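Eukaryotic translation initiation factor 5A-2 (Arabidopsis thaliana, PDB 3HKS) promotes translation elongation and termination by binding between the exit and peptidyl sites of stalled ribosomes, notably at polyproline sequences. Local coordinates at residues G37-I42 / P46-E51; S53-G58 / K64-A69; D71-K76 / E154-A159; F108-T113 / T118-K123; T131-L136 / C158-V163. One frame throughout, in Å; residues are numbered along the deposited sequence.

How the contacts relate
Contacts 1 and 2 follow each other along the chain in the SH3-like N-terminal domain and share strand 45-55; their centres lie about 15 Å apart. Contact 3 joins the two domains, setting the 71-76 turn against strand 154-163 close to the centre of the chain. Contacts 4 and 5 belong to the OB-fold domain, with centres about 14 Å apart and Val109 touching Met134 between them. Contact 4 falls within the sequence spanned by contact 3, whereas contact 5 uses the same last strand. About 42 Å separates the centre of contact 2 from those of contacts 4 and 5, so the 53-69 hairpin and the OB-fold elements occupy opposite ends of an elongated molecule.

Contact 1 of 5, residues G37-I42 / P46-E51; sequences GGHIVI and PCKVVE
Four backbone hydrogen bonds tie Gly37-Ile42 to Pro46-Glu51. Ile40 and Cys47 form a hydrogen-bonded antiparallel pair, each N reaching the other's O at 3.0 Å. Further out, Val49 N meets Gly38 O at 2.7 Å, and Gly37 N reaches Val49 O at 2.6 Å. In the non-hydrogen-bonded pair of His39 and Lys48, His39 CA makes a CA-H...O contact with Cys47 O, 3.2 Å long.

The two strands make a beta hairpin at the edge of the four-stranded antiparallel sheet of the SH3-like N-terminal domain. Their short axes run 129° apart, a strong twist for neighbouring strands. Strand 64-71 pairs with the other side of strand 45-55, and Val50 and Glu51 together face its Val68 in a classic beta bulge.

Apolar contacts gather on the face of Ile40 and Cys47. The CG2 branch of Ile40 meets CG2 of Val49 at 3.7 Å, the two side chains slanting across one another. A chi1 of -166° puts this branch of Ile40 between the backbone N and the carbonyl carbon, and from there it touches the valine. Phe67 also touches Ile40, continuing the buried layer.

On the face of His39 and Lys48, the imidazole lies obliquely across the aliphatic part of the lysine, with His39 CD2 3.8 Å from Lys48 CB. The lysine chain bends at chi3 (-104°), and its methylene CE rests 3.3 Å from Gly37 O without forming a hydrogen bond. Pro91 and Val93 of strand 87-103 touch the same histidine.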
# COMPACT_ATOMS: atom_id res chain seq x y z
N GLY A 37 -7.41 -10.57 4.96
CA GLY A 37 -7.17 -10.04 3.61
C GLY A 37 -7.57 -8.58 3.45
O GLY A 37 -7.17 -7.94 2.47
N GLY A 38 -8.35 -8.06 4.40
CA GLY A 38 -8.69 -6.64 4.46
C GLY A 38 -7.59 -5.89 5.19
O GLY A 38 -6.56 -6.47 5.55
N HIS A 39 -7.81 -4.59 5.42
CA HIS A 39 -6.85 -3.74 6.10
C HIS A 39 -7.41 -3.07 7.35
O HIS A 39 -8.62 -2.90 7.52
CB HIS A 39 -6.29 -2.67 5.14
CG HIS A 39 -5.58 -3.24 3.95
ND1 HIS A 39 -6.24 -3.60 2.80
CD2 HIS A 39 -4.28 -3.56 3.76
CE1 HIS A 39 -5.37 -4.10 1.93
NE2 HIS A 39 -4.18 -4.09 2.49
N ILE A 40 -6.50 -2.66 8.21
CA ILE A 40 -6.81 -2.07 9.49
C ILE A 40 -5.66 -1.14 9.86
O ILE A 40 -4.52 -1.37 9.44
CB ILE A 40 -7.01 -3.20 10.55
CG1 ILE A 40 -7.67 -2.68 11.83
CG2 ILE A 40 -5.69 -3.93 10.84
CD1 ILE A 40 -7.76 -3.74 12.93
N VAL A 41 -5.94 -0.07 10.59
CA VAL A 41 -4.88 0.77 11.16
C VAL A 41 -4.57 0.29 12.58
O VAL A 41 -5.48 0.17 13.42
CB VAL A 41 -5.27 2.29 11.19
CG1 VAL A 41 -4.18 3.11 11.84
CG2 VAL A 41 -5.56 2.81 9.80
N ILE A 42 -3.29 -0.01 12.82
CA ILE A 42 -2.77 -0.33 14.15
C ILE A 42 -1.57 0.58 14.38
O ILE A 42 -0.66 0.63 13.55
CB ILE A 42 -2.33 -1.82 14.28
CG1 ILE A 42 -3.48 -2.76 13.93
CG2 ILE A 42 -1.82 -2.10 15.71
CD1 ILE A 42 -3.11 -4.26 13.88
N PRO A 46 -0.77 1.37 8.32
CA PRO A 46 -1.70 0.57 7.51
C PRO A 46 -1.23 -0.88 7.40
O PRO A 46 -0.12 -1.14 6.95
CB PRO A 46 -1.68 1.28 6.14
CG PRO A 46 -0.30 1.99 6.09
CD PRO A 46 0.08 2.29 7.52
N CYS A 47 -2.07 -1.83 7.83
CA CYS A 47 -1.68 -3.23 7.86
C CYS A 47 -2.69 -4.09 7.15
O CYS A 47 -3.88 -3.80 7.18
CB CYS A 47 -1.51 -3.72 9.30
SG CYS A 47 -0.50 -2.69 10.34
N LYS A 48 -2.22 -5.17 6.53
CA LYS A 48 -3.12 -6.16 5.94
C LYS A 48 -3.41 -7.23 6.98
O LYS A 48 -2.49 -7.76 7.58
CB LYS A 48 -2.55 -6.81 4.68
CG LYS A 48 -3.42 -7.97 4.18
CD LYS A 48 -3.01 -8.50 2.83
CE LYS A 48 -3.99 -8.01 1.78
NZ LYS A 48 -4.11 -8.91 0.61
N VAL A 49 -4.69 -7.53 7.16
CA VAL A 49 -5.13 -8.53 8.14
C VAL A 49 -4.84 -9.96 7.64
O VAL A 49 -5.34 -10.37 6.58
CB VAL A 49 -6.64 -8.37 8.51
CG1 VAL A 49 -7.06 -9.42 9.54
CG2 VAL A 49 -6.91 -6.97 9.07
N VAL A 50 -4.03 -10.68 8.42
CA VAL A 50 -3.66 -12.07 8.10
C VAL A 50 -4.33 -13.12 9.02
O VAL A 50 -4.50 -14.28 8.62
CB VAL A 50 -2.09 -12.28 8.04
CG1 VAL A 50 -1.48 -11.48 6.87
CG2 VAL A 50 -1.41 -11.92 9.36
N GLU A 51 -4.73 -12.72 10.22
CA GLU A 51 -5.45 -13.61 11.14
C GLU A 51 -6.54 -12.85 11.91
O GLU A 51 -6.29 -11.77 12.44
CB GLU A 51 -4.48 -14.29 12.12
CG GLU A 51 -3.33 -15.09 11.45
CD GLU A 51 -2.22 -15.53 12.42
OE1 GLU A 51 -1.02 -15.48 12.02
OE2 GLU A 51 -2.54 -15.93 13.57

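Contact 2 of 5, residues S53-G58 / K64-A69; sequences STSKTG and KCHFVA
Lys64, His66 and Ser55 bury the most surface where Ser53-Gly58 meets Lys64-Ala69. The imidazole of His66 reaches diagonally across to Ser55, two residues on from its backbone partner Ser53, and offers its edge: Ser55 OG hydrogen-bonds His66 NE2 at 2.6 Å, and the hydroxyl lies near the ring plane. Ser55 OG is placed between its backbone N and carbonyl carbon (chi1 65°), on the face where the histidine projects. The bond ties down the far end of the imidazole.

Lys64 extends past the same serine toward the loop. Bent at chi3 and chi4, it carries CE to 3.7 Å from Ser55 OG and delivers NZ to Thr57 OG1 in a 2.8 Å hydrogen bond. A water accepts from both Lys64 NZ and Thr57 N, so the ammonium group is linked to the loop directly and through solvent.

The backbones of Ser55 and Lys64 form a hydrogen-bonded antiparallel pair, with Lys64 N donating to Ser55 O at 2.8 Å. Ser53 and His66 pair likewise, and another water bridges Ser53 OG and His66 O.

These strands make the hairpin whose connecting loop contains Lys59, the hypusine site by similarity, unmodified in this structure. Strand 45-55 lies on one side of strand 64-71 and strand 77-83 on the other, Cys65 and Phe67 making backbone hydrogen bonds to Val82 and Asp80; Phe67 also packs on Val52 and Ile40.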
# COMPACT_ATOMS: atom_id res chain seq x y z
N SER A 53 -9.34 -13.81 15.02
CA SER A 53 -10.06 -14.70 15.94
C SER A 53 -10.93 -13.93 16.94
O SER A 53 -10.74 -12.73 17.17
CB SER A 53 -9.10 -15.67 16.65
OG SER A 53 -8.17 -14.99 17.47
N THR A 54 -11.91 -14.62 17.52
CA THR A 54 -12.82 -13.98 18.47
C THR A 54 -12.77 -14.68 19.81
O THR A 54 -12.42 -15.87 19.88
CB THR A 54 -14.28 -13.95 17.95
OG1 THR A 54 -14.69 -15.27 17.64
CG2 THR A 54 -14.41 -13.06 16.70
N SER A 55 -13.09 -13.94 20.87
CA SER A 55 -13.27 -14.52 22.21
C SER A 55 -14.43 -13.82 22.92
O SER A 55 -14.77 -12.67 22.61
CB SER A 55 -11.98 -14.44 23.05
OG SER A 55 -11.60 -13.10 23.32
N LYS A 56 -15.04 -14.51 23.86
CA LYS A 56 -16.16 -13.95 24.58
C LYS A 56 -16.10 -14.29 26.08
O LYS A 56 -15.82 -15.44 26.46
CB LYS A 56 -17.45 -14.44 23.94
CG LYS A 56 -18.75 -14.01 24.61
CD LYS A 56 -19.94 -14.69 23.91
CE LYS A 56 -20.25 -13.99 22.60
NZ LYS A 56 -21.44 -14.56 21.90
N THR A 57 -16.34 -13.27 26.90
CA THR A 57 -16.46 -13.44 28.34
C THR A 57 -17.79 -14.10 28.72
O THR A 57 -18.83 -13.43 28.79
CB THR A 57 -16.29 -12.10 29.07
OG1 THR A 57 -15.01 -11.55 28.74
CG2 THR A 57 -16.42 -12.26 30.60
N GLY A 58 -17.76 -15.41 28.96
CA GLY A 58 -18.93 -16.16 29.41
C GLY A 58 -20.06 -16.20 28.39
O GLY A 58 -19.88 -15.82 27.23
N LYS A 64 -14.94 -10.20 21.30
CA LYS A 64 -13.80 -9.36 21.02
C LYS A 64 -13.14 -9.95 19.80
O LYS A 64 -13.11 -11.18 19.64
CB LYS A 64 -12.82 -9.32 22.21
CG LYS A 64 -13.42 -8.65 23.44
CD LYS A 64 -12.77 -9.06 24.74
CE LYS A 64 -13.28 -10.39 25.23
NZ LYS A 64 -13.67 -10.29 26.65
N CYS A 65 -12.63 -9.09 18.94
CA CYS A 65 -11.87 -9.51 17.75
C CYS A 65 -10.39 -9.34 18.01
O CYS A 65 -9.95 -8.27 18.42
CB CYS A 65 -12.29 -8.70 16.53
SG CYS A 65 -14.00 -8.91 16.08
N HIS A 66 -9.64 -10.41 17.77
CA HIS A 66 -8.20 -10.42 17.96
C HIS A 66 -7.55 -10.40 16.58
O HIS A 66 -7.70 -11.34 15.80
CB HIS A 66 -7.77 -11.69 18.73
CG HIS A 66 -8.46 -11.87 20.05
ND1 HIS A 66 -7.77 -12.07 21.23
CD2 HIS A 66 -9.78 -11.87 20.38
CE1 HIS A 66 -8.64 -12.18 22.23
NE2 HIS A 66 -9.86 -12.06 21.74
N PHE A 67 -6.83 -9.32 16.28
CA PHE A 67 -6.22 -9.15 14.95
C PHE A 67 -4.73 -9.41 14.94
O PHE A 67 -4.00 -8.93 15.81
CB PHE A 67 -6.48 -7.74 14.40
CG PHE A 67 -7.94 -7.44 14.20
CD1 PHE A 67 -8.67 -8.10 13.23
CD2 PHE A 67 -8.58 -6.51 15.00
CE1 PHE A 67 -10.02 -7.83 13.05
CE2 PHE A 67 -9.94 -6.23 14.81
CZ PHE A 67 -10.65 -6.89 13.84
N VAL A 68 -4.28 -10.15 13.93
CA VAL A 68 -2.86 -10.16 13.55
C VAL A 68 -2.78 -9.55 12.15
O VAL A 68 -3.49 -9.98 11.24
CB VAL A 68 -2.22 -11.59 13.59
CG1 VAL A 68 -0.72 -11.52 13.30
CG2 VAL A 68 -2.45 -12.25 14.96
N ALA A 69 -1.92 -8.55 11.97
CA ALA A 69 -1.85 -7.83 10.71
C ALA A 69 -0.42 -7.47 10.33
O ALA A 69 0.44 -7.36 11.19
CB ALA A 69 -2.76 -6.57 10.76
O HOH W 1 -5.79 -13.60 16.00
O HOH W 2 -16.51 -10.57 25.92

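Contact 3 of 5, residues D71-K76 / E154-A159; sequences DIFTAK and EEQICA. With EDO (1,2-ethanediol), chain F.
An interdomain contact is made where Phe73, in the turn after strand 64-71 of the SH3-like domain, lays its ring against Glu154 of the last OB-fold strand, with Gln156 at its edge. The methylene CG of Glu154 lies over one ring face in a CH-pi contact, 4.0 Å from the centroid and 15° off the normal; Ile72 CG1 covers the opposite face. The glutamate's carboxylate is turned nearly parallel to the ring (17° between planes), and Phe73 CZ lies 3.3 Å from Glu154 O of the strand backbone. At the edge, Gln156 NE2 approaches Phe73 CD1 at 3.7 Å, with amide and ring planes steeply inclined. Both strand side chains run outward with CG anti to the backbone N.

An Asx turn shapes the loop that presents this ring. Asp71 OD1 accepts from Phe73 N at 2.9 Å, and also from Thr74 N, fixing the backbone at the base of the aromatic side chain.

Arg45 forms salt bridges with both Asp71 and Glu154, adding a charged link between the domains. On the turn's own side, Ile72 joins strand 45-55 through a backbone hydrogen bond to Pro46; on the other, strand 142-151 pairs with strand 154-163.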
# COMPACT_ATOMS: atom_id res chain seq x y z
N ASP A 71 2.18 -4.77 8.49
CA ASP A 71 2.43 -3.43 7.96
C ASP A 71 2.73 -3.53 6.45
O ASP A 71 3.66 -4.24 6.06
CB ASP A 71 3.59 -2.78 8.70
CG ASP A 71 3.81 -1.34 8.33
OD1 ASP A 71 3.82 -1.00 7.12
OD2 ASP A 71 3.99 -0.52 9.26
N ILE A 72 1.94 -2.83 5.62
CA ILE A 72 2.03 -3.01 4.16
C ILE A 72 3.29 -2.42 3.50
O ILE A 72 3.60 -2.74 2.36
CB ILE A 72 0.74 -2.55 3.40
CG1 ILE A 72 0.62 -1.03 3.33
CG2 ILE A 72 -0.52 -3.23 4.00
CD1 ILE A 72 -0.53 -0.52 2.43
N PHE A 73 4.01 -1.57 4.24
CA PHE A 73 5.26 -0.98 3.75
C PHE A 73 6.49 -1.58 4.43
O PHE A 73 7.52 -1.76 3.77
CB PHE A 73 5.26 0.55 3.93
CG PHE A 73 4.18 1.25 3.15
CD1 PHE A 73 4.24 1.30 1.76
CD2 PHE A 73 3.12 1.86 3.80
CE1 PHE A 73 3.26 1.94 1.03
CE2 PHE A 73 2.12 2.51 3.08
CZ PHE A 73 2.19 2.55 1.69
N THR A 74 6.40 -1.88 5.72
CA THR A 74 7.56 -2.34 6.49
C THR A 74 7.57 -3.85 6.72
O THR A 74 8.60 -4.42 7.12
CB THR A 74 7.71 -1.61 7.85
OG1 THR A 74 6.73 -2.10 8.77
CG2 THR A 74 7.56 -0.10 7.69
N ALA A 75 6.43 -4.49 6.46
CA ALA A 75 6.28 -5.94 6.66
C ALA A 75 6.35 -6.39 8.14
O ALA A 75 6.39 -7.59 8.43
CB ALA A 75 7.28 -6.73 5.80
N LYS A 76 6.37 -5.42 9.05
CA LYS A 76 6.32 -5.75 10.48
C LYS A 76 4.93 -6.24 10.90
O LYS A 76 3.91 -5.72 10.43
CB LYS A 76 6.76 -4.55 11.32
CG LYS A 76 8.27 -4.29 11.23
CD LYS A 76 8.65 -2.95 11.89
CE LYS A 76 10.15 -2.69 11.83
NZ LYS A 76 10.50 -1.43 12.57
N GLU A 154 1.58 7.75 2.36
CA GLU A 154 2.83 7.05 2.17
C GLU A 154 2.72 6.20 0.91
O GLU A 154 1.69 5.61 0.64
CB GLU A 154 3.14 6.18 3.38
CG GLU A 154 4.53 5.54 3.38
CD GLU A 154 4.96 5.05 4.77
OE1 GLU A 154 4.48 5.60 5.79
OE2 GLU A 154 5.80 4.12 4.82
N GLU A 155 3.79 6.18 0.12
CA GLU A 155 3.73 5.60 -1.22
C GLU A 155 4.98 4.79 -1.50
O GLU A 155 6.08 5.16 -1.08
CB GLU A 155 3.54 6.68 -2.28
CG GLU A 155 2.25 7.48 -2.13
CD GLU A 155 1.94 8.39 -3.30
OE1 GLU A 155 2.62 9.42 -3.46
OE2 GLU A 155 1.00 8.08 -4.06
N GLN A 156 4.79 3.69 -2.21
CA GLN A 156 5.88 2.82 -2.53
C GLN A 156 5.72 2.32 -3.95
O GLN A 156 4.65 1.81 -4.32
CB GLN A 156 5.90 1.64 -1.55
CG GLN A 156 7.09 0.72 -1.68
CD GLN A 156 7.22 -0.22 -0.49
OE1 GLN A 156 6.96 -1.40 -0.61
NE2 GLN A 156 7.62 0.32 0.66
N ILE A 157 6.79 2.46 -4.74
CA ILE A 157 6.84 1.83 -6.07
C ILE A 157 6.99 0.33 -5.84
O ILE A 157 7.95 -0.11 -5.22
CB ILE A 157 7.99 2.40 -6.95
CG1 ILE A 157 7.67 3.86 -7.35
CG2 ILE A 157 8.22 1.51 -8.19
CD1 ILE A 157 8.89 4.67 -7.94
N CYS A 158 6.03 -0.44 -6.32
CA CYS A 158 5.92 -1.86 -5.96
C CYS A 158 6.01 -2.82 -7.16
O CYS A 158 6.18 -4.03 -6.97
CB CYS A 158 4.62 -2.10 -5.16
SG CYS A 158 3.09 -1.81 -6.15
N ALA A 159 5.92 -2.30 -8.38
CA ALA A 159 6.12 -3.12 -9.59
C ALA A 159 6.57 -2.27 -10.78
O ALA A 159 6.30 -1.07 -10.83
CB ALA A 159 4.85 -3.89 -9.95
C1 EDO F . 9.00 6.11 -3.42
O1 EDO F . 9.70 7.26 -2.91
C2 EDO F . 9.91 4.88 -3.37
O2 EDO F . 9.16 3.67 -3.53

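Contact 4 of 5, residues F108-T113 / T118-K123; sequences FVSLLT and TKDDLK. With EDO (1,2-ethanediol), chain F.
Leu111 and Lys119 hold the close backbone pairing between Phe108-Thr113 and Thr118-Lys123. Lys119 N donates to Leu111 O at 2.8 Å, and Leu111 N returns a bond to Lys119 O at 2.9 Å. Inward from this pair, Leu111 CD1 faces Leu122 CD1 at 4.3 Å, and Val146 and Val148 of strand 142-151 extend the apolar packing. Lys119 projects on this same Leu111 face and links it to strand 154-163: its NZ salt-bridges Glu155 there, and also Asp121 OD1 at 3.0 Å.

The segments form a beta hairpin of the OB-fold domain whose register slips by one residue between Leu111 and Phe108. Where the register slips, a water links the backbones: it donates to Val109 O and Lys119 O and accepts from Leu122 N, joining three backbone groups, of which Lys119 O also accepts from Leu111 N. Beyond it Val109 N donates to Leu122 O at 2.9 Å.

The outer side is more open and polar. Ser110 OG donates to Asp120 OD1 at 2.7 Å, reaching the syn side but 35° out of the carboxylate plane. At the hairpin's open end, the aliphatic part of Lys123 crosses Phe108, placing CG over one ring face 4.0 Å from its centroid. A bend at chi3 (77°) brings the chain back across the ring, with Lys123 NZ in an off-centre cation-pi position 4.8 Å from the centroid; NZ also makes a weak hydrogen bond to Asp106 O. Lys123 N donates to a bound 1,2-ethanediol, probably from crystallisation.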
# COMPACT_ATOMS: atom_id res chain seq x y z
N PHE A 108 14.82 11.40 -8.32
CA PHE A 108 13.37 11.57 -8.39
C PHE A 108 12.83 10.93 -9.66
O PHE A 108 13.54 10.76 -10.66
CB PHE A 108 12.95 13.05 -8.29
CG PHE A 108 12.99 13.61 -6.88
CD1 PHE A 108 11.90 13.44 -6.03
CD2 PHE A 108 14.10 14.30 -6.42
CE1 PHE A 108 11.92 13.95 -4.72
CE2 PHE A 108 14.14 14.83 -5.12
CZ PHE A 108 13.04 14.65 -4.27
N VAL A 109 11.56 10.56 -9.61
CA VAL A 109 10.89 9.92 -10.72
C VAL A 109 9.75 10.84 -11.18
O VAL A 109 9.05 11.45 -10.35
CB VAL A 109 10.44 8.51 -10.29
CG1 VAL A 109 9.45 7.92 -11.23
CG2 VAL A 109 11.67 7.58 -10.18
N SER A 110 9.61 11.00 -12.49
CA SER A 110 8.50 11.75 -13.05
C SER A 110 7.53 10.80 -13.71
O SER A 110 7.92 9.99 -14.57
CB SER A 110 8.99 12.82 -14.02
OG SER A 110 7.91 13.60 -14.51
N LEU A 111 6.27 10.89 -13.30
CA LEU A 111 5.25 9.94 -13.72
C LEU A 111 4.11 10.67 -14.41
O LEU A 111 3.69 11.76 -13.99
CB LEU A 111 4.73 9.15 -12.50
CG LEU A 111 5.73 8.27 -11.73
CD1 LEU A 111 5.08 7.64 -10.47
CD2 LEU A 111 6.32 7.18 -12.63
N LEU A 112 3.62 10.08 -15.49
CA LEU A 112 2.52 10.64 -16.24
C LEU A 112 1.19 10.19 -15.64
O LEU A 112 0.95 9.01 -15.40
CB LEU A 112 2.59 10.30 -17.74
CG LEU A 112 1.52 10.86 -18.69
CD1 LEU A 112 1.50 12.39 -18.77
CD2 LEU A 112 1.70 10.26 -20.09
N THR A 113 0.35 11.19 -15.41
CA THR A 113 -0.92 11.06 -14.71
C THR A 113 -2.08 10.87 -15.74
O THR A 113 -1.97 11.33 -16.88
CB THR A 113 -1.04 12.36 -13.89
OG1 THR A 113 -0.57 12.14 -12.55
CG2 THR A 113 -2.36 12.90 -13.92
N THR A 118 1.52 15.57 -14.23
CA THR A 118 2.74 14.86 -13.85
C THR A 118 2.80 14.71 -12.34
O THR A 118 2.36 15.58 -11.60
CB THR A 118 4.05 15.51 -14.40
OG1 THR A 118 4.23 16.80 -13.82
CG2 THR A 118 4.03 15.64 -15.92
N LYS A 119 3.33 13.57 -11.91
CA LYS A 119 3.50 13.26 -10.50
C LYS A 119 5.00 13.04 -10.25
O LYS A 119 5.56 12.04 -10.71
CB LYS A 119 2.69 12.00 -10.14
CG LYS A 119 2.97 11.45 -8.75
CD LYS A 119 2.04 10.28 -8.40
CE LYS A 119 2.53 9.57 -7.14
NZ LYS A 119 2.44 10.44 -5.94
N ASP A 120 5.63 13.98 -9.54
CA ASP A 120 7.10 14.05 -9.41
C ASP A 120 7.66 13.92 -7.98
O ASP A 120 8.85 14.17 -7.77
CB ASP A 120 7.61 15.38 -9.99
CG ASP A 120 7.42 15.50 -11.49
OD1 ASP A 120 6.94 14.53 -12.12
OD2 ASP A 120 7.76 16.57 -12.04
N ASP A 121 6.82 13.54 -7.02
CA ASP A 121 7.22 13.53 -5.60
C ASP A 121 7.90 12.24 -5.12
O ASP A 121 8.50 12.21 -4.04
CB ASP A 121 6.04 13.91 -4.68
CG ASP A 121 4.76 13.10 -4.95
OD1 ASP A 121 4.66 12.40 -5.97
OD2 ASP A 121 3.83 13.18 -4.12
N LEU A 122 7.83 11.19 -5.94
CA LEU A 122 8.45 9.91 -5.59
C LEU A 122 9.90 9.78 -6.04
O LEU A 122 10.33 10.42 -7.01
CB LEU A 122 7.65 8.74 -6.17
CG LEU A 122 6.20 8.57 -5.71
CD1 LEU A 122 5.67 7.22 -6.23
CD2 LEU A 122 6.10 8.67 -4.20
N LYS A 123 10.64 8.95 -5.33
CA LYS A 123 12.00 8.63 -5.68
C LYS A 123 12.09 7.18 -6.12
O LYS A 123 11.11 6.43 -6.02
CB LYS A 123 12.94 8.91 -4.50
CG LYS A 123 12.87 10.38 -4.04
CD LYS A 123 14.07 10.78 -3.20
CE LYS A 123 15.31 11.02 -4.06
NZ LYS A 123 16.39 11.69 -3.28
C1 EDO F . 9.00 6.11 -3.42
O1 EDO F . 9.70 7.26 -2.91
C2 EDO F . 9.91 4.88 -3.37
O2 EDO F . 9.16 3.67 -3.53
O HOH W 3 7.11 10.59 -8.82

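Contact 5 of 5, residues T131-L136 / C158-V163; sequences TAQMRL and CAVKEV
Helix-on-strand packing in the OB-fold domain brings Gln133 and Met134 of helix 128-139 against Val160 of the last strand. It is a small contact, centred on the two methyl branches of the valine. Val160 CG2 meets Met134 CG at 3.6 Å and lies 3.9 Å from Met134 SD, with the two side chains crossing at about a right angle. The other branch, Val160 CG1, approaches Gln133 CB at 3.8 Å and also comes within 3.9 Å of Met134 CG. Thus consecutive helix residues embrace one strand side chain.

Met134 is bent at chi3 (65°), turning CE away from Val160; CG and SD make the contact. Leu100 and Leu124 touch the same methionine, placing it in the apolar layer beneath the helix; Ile144 of the adjoining strand touches Val160.

At the margin, Gln133 OE1 lies 3.3 Å from Val160 O. Both are acceptors, so this approach supplies no hydrogen bond, and Gln133 NE2 instead makes a weak one to Gly129 O within the helix. The helix and strand are therefore joined here by van der Waals packing of aliphatic and thioether groups, without a direct polar bond between the two segments.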
# COMPACT_ATOMS: atom_id res chain seq x y z
N THR A 131 14.61 -0.69 -9.43
CA THR A 131 15.35 0.50 -9.85
C THR A 131 16.15 0.27 -11.14
O THR A 131 16.13 1.12 -12.03
CB THR A 131 16.24 1.04 -8.70
OG1 THR A 131 15.40 1.74 -7.78
CG2 THR A 131 17.33 2.01 -9.19
N ALA A 132 16.83 -0.87 -11.25
CA ALA A 132 17.55 -1.21 -12.47
C ALA A 132 16.59 -1.35 -13.65
O ALA A 132 16.91 -0.92 -14.76
CB ALA A 132 18.35 -2.48 -12.28
N GLN A 133 15.42 -1.96 -13.42
CA GLN A 133 14.40 -2.07 -14.47
C GLN A 133 13.95 -0.70 -14.99
O GLN A 133 13.81 -0.51 -16.20
CB GLN A 133 13.17 -2.83 -13.97
CG GLN A 133 13.35 -4.32 -13.87
CD GLN A 133 12.11 -5.01 -13.37
OE1 GLN A 133 11.15 -5.20 -14.12
NE2 GLN A 133 12.11 -5.39 -12.10
N MET A 134 13.72 0.23 -14.06
CA MET A 134 13.28 1.59 -14.39
C MET A 134 14.36 2.35 -15.16
O MET A 134 14.07 2.93 -16.20
CB MET A 134 12.88 2.37 -13.13
CG MET A 134 11.62 1.83 -12.49
SD MET A 134 11.17 2.63 -10.95
CE MET A 134 10.82 4.28 -11.52
N ARG A 135 15.59 2.34 -14.63
CA ARG A 135 16.71 3.06 -15.21
C ARG A 135 17.08 2.52 -16.58
O ARG A 135 17.31 3.30 -17.51
CB ARG A 135 17.93 3.04 -14.29
CG ARG A 135 17.80 3.84 -12.99
CD ARG A 135 19.15 3.95 -12.26
NE ARG A 135 20.08 4.74 -13.06
CZ ARG A 135 21.40 4.52 -13.19
NH1 ARG A 135 21.98 3.50 -12.56
NH2 ARG A 135 22.13 5.32 -13.95
N LEU A 136 17.14 1.19 -16.70
CA LEU A 136 17.45 0.54 -17.98
C LEU A 136 16.37 0.80 -19.02
O LEU A 136 16.68 1.16 -20.14
CB LEU A 136 17.64 -0.97 -17.81
CG LEU A 136 17.97 -1.80 -19.05
CD1 LEU A 136 19.34 -1.44 -19.61
CD2 LEU A 136 17.91 -3.29 -18.72
N CYS A 158 6.03 -0.44 -6.32
CA CYS A 158 5.92 -1.86 -5.96
C CYS A 158 6.01 -2.82 -7.16
O CYS A 158 6.18 -4.03 -6.97
CB CYS A 158 4.62 -2.10 -5.16
SG CYS A 158 3.09 -1.81 -6.15
N ALA A 159 5.92 -2.30 -8.38
CA ALA A 159 6.12 -3.12 -9.59
C ALA A 159 6.57 -2.27 -10.78
O ALA A 159 6.30 -1.07 -10.83
CB ALA A 159 4.85 -3.89 -9.95
N VAL A 160 7.27 -2.89 -11.72
CA VAL A 160 7.75 -2.23 -12.93
C VAL A 160 7.60 -3.19 -14.10
O VAL A 160 8.01 -4.34 -14.01
CB VAL A 160 9.24 -1.80 -12.79
CG1 VAL A 160 9.76 -1.17 -14.12
CG2 VAL A 160 9.43 -0.83 -11.63
N LYS A 161 7.04 -2.72 -15.21
CA LYS A 161 6.99 -3.50 -16.45
C LYS A 161 7.22 -2.62 -17.67
O LYS A 161 6.91 -1.43 -17.66
CB LYS A 161 5.65 -4.23 -16.59
CG LYS A 161 4.45 -3.30 -16.68
CD LYS A 161 3.12 -4.06 -16.83
CE LYS A 161 1.94 -3.12 -16.56
NZ LYS A 161 0.67 -3.60 -17.19
N GLU A 162 7.77 -3.21 -18.73
CA GLU A 162 7.80 -2.54 -20.03
C GLU A 162 6.65 -2.99 -20.92
O GLU A 162 6.28 -4.16 -20.92
CB GLU A 162 9.15 -2.71 -20.73
CG GLU A 162 9.59 -4.13 -20.97
CD GLU A 162 10.51 -4.23 -22.16
OE1 GLU A 162 10.00 -4.15 -23.31
OE2 GLU A 162 11.73 -4.37 -21.95
N VAL A 163 6.06 -2.05 -21.64
CA VAL A 163 4.90 -2.37 -22.46
C VAL A 163 5.10 -2.08 -23.96
O VAL A 163 4.16 -2.21 -24.75
CB VAL A 163 3.57 -1.72 -21.93
CG1 VAL A 163 3.20 -2.27 -20.55
CG2 VAL A 163 3.65 -0.21 -21.91